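Local coordinates for protein PML (Homo sapiens, PDB 6IMQ) that probably scaffolds nuclear bodies, self-associating through its zinc-binding B1-box, a process that also bears on promyelocytic leukaemia, at residues A10-F21 and Q28-E36. Numbering follows the deposited sequence.
Sequences AVCTRCKESADF and QLLCAKCFE. With ZN (zinc ion), chain H.
Leu-30 O is gripped twice: Asp-20 N donates from 2.8 Å, tilted from the carbonyl plane, and Phe-21 N from 2.9 Å, nearly along the C=O axis. Two successive residues opposite one define a classic beta bulge, and Leu-30 N returns a bond to Phe-21 O. Leu-29 O likewise takes two donors from opposite faces of its plane, Thr-13 N at 2.8 Å and Thr-13 OG1 at 3.1 Å.

The same two segments hold a zinc ion through the SG atoms of Cys-12, Cys-15, Cys-31 and Cys-34, at 2.3 to 2.4 Å. A chi1 of 179° swings Cys-12 SG away from its own N to where Cys-31 N donates to it at 3.3 Å; Arg-14 N donates to it too, while Cys-31 SG caps helix 32-41 through Cys-34 N.

Beyond the bulge, the Phe-21 and Phe-35 rings form an offset stack, centroids 3.9 Å apart and planes 7° from parallel; Phe-35 CD2 sits over the centre of the Phe-21 ring. With a serine at Phe-21, Phe-35 would probably lose its stacking partner, opening a gap between strand and helix.

The N-H...S bonds to Cys-12 SG and Cys-31 SG are likely to temper thiolate charge, consistent with a structural Cys4 zinc site of the B-box fold.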
loop_
_atom_site.group_PDB
_atom_site.type_symbol
_atom_site.label_atom_id
_atom_site.label_comp_id
_atom_site.label_asym_id
_atom_site.label_seq_id
_atom_site.Cartn_x
_atom_site.Cartn_y
_atom_site.Cartn_z
ATOM N N ALA B 10 14.371 3.608 -2.083
ATOM C CA ALA B 10 13.422 4.017 -3.106
ATOM C C ALA B 10 13.019 5.469 -2.901
ATOM O O ALA B 10 12.907 5.955 -1.772
ATOM C CB ALA B 10 12.183 3.124 -3.077
ATOM N N VAL B 11 12.795 6.165 -4.010
ATOM C CA VAL B 11 12.506 7.589 -3.954
ATOM C C VAL B 11 11.227 7.903 -4.716
ATOM O O VAL B 11 10.821 7.181 -5.631
ATOM C CB VAL B 11 13.685 8.430 -4.499
ATOM C CG1 VAL B 11 14.889 8.317 -3.570
ATOM C CG2 VAL B 11 14.046 7.987 -5.905
ATOM N N CYS B 12 10.586 8.992 -4.299
ATOM C CA CYS B 12 9.387 9.492 -4.952
ATOM C C CYS B 12 9.630 9.715 -6.439
ATOM O O CYS B 12 10.690 10.195 -6.846
ATOM C CB CYS B 12 8.974 10.795 -4.264
ATOM S SG CYS B 12 7.530 11.574 -4.931
ATOM N N THR B 13 8.637 9.352 -7.253
ATOM C CA THR B 13 8.795 9.510 -8.693
ATOM C C THR B 13 8.774 10.973 -9.111
ATOM O O THR B 13 9.264 11.302 -10.198
ATOM C CB THR B 13 7.702 8.747 -9.444
ATOM O OG1 THR B 13 6.412 9.247 -9.073
ATOM C CG2 THR B 13 7.785 7.255 -9.129
ATOM N N ARG B 14 8.233 11.849 -8.266
ATOM C CA ARG B 14 8.053 13.260 -8.569
ATOM C C ARG B 14 9.207 14.113 -8.060
ATOM O O ARG B 14 9.781 14.899 -8.820
ATOM C CB ARG B 14 6.735 13.735 -7.954
ATOM C CG ARG B 14 6.446 15.208 -8.122
ATOM C CD ARG B 14 4.944 15.494 -7.971
ATOM N NE ARG B 14 4.680 16.925 -8.068
ATOM C CZ ARG B 14 4.271 17.693 -7.063
ATOM N NH1 ARG B 14 4.036 17.171 -5.869
ATOM N NH2 ARG B 14 4.082 18.987 -7.264
ATOM N N CYS B 15 9.552 13.975 -6.780
ATOM C CA CYS B 15 10.611 14.757 -6.160
ATOM C C CYS B 15 11.785 13.832 -5.822
ATOM O O CYS B 15 11.921 12.749 -6.403
ATOM C CB CYS B 15 10.048 15.487 -4.939
ATOM S SG CYS B 15 9.683 14.428 -3.512
ATOM N N LYS B 16 12.625 14.253 -4.878
ATOM C CA LYS B 16 13.799 13.480 -4.500
ATOM C C LYS B 16 13.670 12.818 -3.136
ATOM O O LYS B 16 14.605 12.136 -2.701
ATOM C CB LYS B 16 15.047 14.372 -4.513
ATOM C CG LYS B 16 15.717 14.530 -5.879
ATOM C CD LYS B 16 15.120 15.679 -6.678
ATOM C CE LYS B 16 16.070 16.142 -7.780
ATOM N NZ LYS B 16 15.601 17.402 -8.426
ATOM N N GLU B 17 12.542 12.984 -2.458
ATOM C CA GLU B 17 12.368 12.471 -1.110
ATOM C C GLU B 17 12.137 10.966 -1.122
ATOM O O GLU B 17 11.797 10.370 -2.146
ATOM C CB GLU B 17 11.202 13.183 -0.423
ATOM C CG GLU B 17 11.506 14.638 -0.040
ATOM C CD GLU B 17 12.174 14.753 1.320
ATOM O OE1 GLU B 17 11.851 13.939 2.212
ATOM O OE2 GLU B 17 13.021 15.652 1.501
ATOM N N SER B 18 12.371 10.349 0.032
ATOM C CA SER B 18 12.208 8.911 0.166
ATOM C C SER B 18 10.753 8.512 -0.025
ATOM O O SER B 18 9.837 9.156 0.492
ATOM C CB SER B 18 12.711 8.449 1.533
ATOM O OG SER B 18 11.653 8.183 2.435
ATOM N N ALA B 19 10.548 7.451 -0.795
ATOM C CA ALA B 19 9.203 6.988 -1.090
ATOM C C ALA B 19 8.541 6.429 0.165
ATOM O O ALA B 19 9.197 5.891 1.062
ATOM C CB ALA B 19 9.219 5.927 -2.192
ATOM N N ASP B 20 7.224 6.594 0.229
ATOM C CA ASP B 20 6.442 6.054 1.331
ATOM C C ASP B 20 5.175 5.361 0.872
ATOM O O ASP B 20 4.546 4.669 1.678
ATOM C CB ASP B 20 6.069 7.162 2.317
ATOM C CG ASP B 20 7.269 7.725 3.038
ATOM O OD1 ASP B 20 8.167 6.944 3.420
ATOM O OD2 ASP B 20 7.308 8.958 3.219
ATOM N N PHE B 21 4.778 5.524 -0.384
ATOM C CA PHE B 21 3.538 4.979 -0.889
ATOM C C PHE B 21 3.767 4.413 -2.276
ATOM O O PHE B 21 4.682 4.805 -3.001
ATOM C CB PHE B 21 2.435 6.035 -0.916
ATOM C CG PHE B 21 2.051 6.510 0.434
ATOM C CD1 PHE B 21 2.774 7.500 1.071
ATOM C CD2 PHE B 21 0.975 5.939 1.085
ATOM C CE1 PHE B 21 2.419 7.927 2.331
ATOM C CE2 PHE B 21 0.610 6.356 2.342
ATOM C CZ PHE B 21 1.333 7.350 2.974
ATOM N N GLN B 28 3.458 3.756 -9.468
ATOM C CA GLN B 28 4.523 4.685 -9.136
ATOM C C GLN B 28 4.719 4.805 -7.633
ATOM O O GLN B 28 3.800 4.585 -6.838
ATOM C CB GLN B 28 4.251 6.086 -9.703
ATOM C CG GLN B 28 4.696 6.292 -11.118
ATOM C CD GLN B 28 4.246 7.626 -11.672
ATOM O OE1 GLN B 28 3.789 8.497 -10.934
ATOM N NE2 GLN B 28 4.361 7.789 -12.982
ATOM N N LEU B 29 5.938 5.186 -7.262
ATOM C CA LEU B 29 6.306 5.456 -5.881
ATOM C C LEU B 29 6.147 6.934 -5.558
ATOM O O LEU B 29 6.492 7.799 -6.372
ATOM C CB LEU B 29 7.754 5.038 -5.636
ATOM C CG LEU B 29 8.075 3.545 -5.707
ATOM C CD1 LEU B 29 9.574 3.332 -5.853
ATOM C CD2 LEU B 29 7.533 2.868 -4.468
ATOM N N LEU B 30 5.647 7.224 -4.353
ATOM C CA LEU B 30 5.435 8.604 -3.947
ATOM C C LEU B 30 5.851 8.827 -2.501
ATOM O O LEU B 30 5.693 7.952 -1.644
ATOM C CB LEU B 30 3.968 9.020 -4.102
ATOM C CG LEU B 30 3.389 8.990 -5.510
ATOM C CD1 LEU B 30 1.881 9.148 -5.440
ATOM C CD2 LEU B 30 4.013 10.077 -6.355
ATOM N N CYS B 31 6.396 10.014 -2.237
ATOM C CA CYS B 31 6.606 10.436 -0.862
ATOM C C CYS B 31 5.262 10.832 -0.246
ATOM O O CYS B 31 4.252 10.979 -0.940
ATOM C CB CYS B 31 7.599 11.593 -0.787
ATOM S SG CYS B 31 6.999 13.198 -1.353
ATOM N N ALA B 32 5.257 11.017 1.075
ATOM C CA ALA B 32 4.018 11.352 1.769
ATOM C C ALA B 32 3.401 12.628 1.202
ATOM O O ALA B 32 2.201 12.677 0.912
ATOM C CB ALA B 32 4.285 11.496 3.268
ATOM N N LYS B 33 4.211 13.675 1.027
ATOM C CA LYS B 33 3.694 14.961 0.557
ATOM C C LYS B 33 3.186 14.872 -0.881
ATOM O O LYS B 33 2.108 15.392 -1.190
ATOM C CB LYS B 33 4.785 16.024 0.757
ATOM C CG LYS B 33 5.387 16.648 -0.472
ATOM C CD LYS B 33 4.717 17.972 -0.747
ATOM C CE LYS B 33 4.691 18.206 -2.211
ATOM N NZ LYS B 33 5.924 18.702 -2.836
ATOM N N CYS B 34 3.916 14.193 -1.769
ATOM C CA CYS B 34 3.369 13.980 -3.105
ATOM C C CYS B 34 2.174 13.041 -3.060
ATOM O O CYS B 34 1.246 13.182 -3.864
ATOM C CB CYS B 34 4.451 13.454 -4.041
ATOM S SG CYS B 34 5.725 14.706 -4.414
ATOM N N PHE B 35 2.157 12.101 -2.116
ATOM C CA PHE B 35 1.023 11.195 -2.039
ATOM C C PHE B 35 -0.251 11.923 -1.618
ATOM O O PHE B 35 -1.320 11.649 -2.168
ATOM C CB PHE B 35 1.311 10.055 -1.082
ATOM C CG PHE B 35 0.204 9.071 -1.004
ATOM C CD1 PHE B 35 -0.142 8.323 -2.109
ATOM C CD2 PHE B 35 -0.507 8.914 0.162
ATOM C CE1 PHE B 35 -1.169 7.416 -2.047
ATOM C CE2 PHE B 35 -1.535 8.014 0.237
ATOM C CZ PHE B 35 -1.866 7.252 -0.872
ATOM N N GLU B 36 -0.169 12.849 -0.657
ATOM C CA GLU B 36 -1.370 13.591 -0.265
ATOM C C GLU B 36 -1.950 14.360 -1.453
ATOM O O GLU B 36 -3.174 14.459 -1.597
ATOM C CB GLU B 36 -1.062 14.523 0.913
ATOM C CG GLU B 36 -0.403 13.805 2.085
ATOM C CD GLU B 36 -1.067 14.083 3.430
ATOM O OE1 GLU B 36 -1.931 14.984 3.518
ATOM O OE2 GLU B 36 -0.710 13.391 4.408
HETATM ZN ZN ZN H . 7.501 13.497 -3.544
#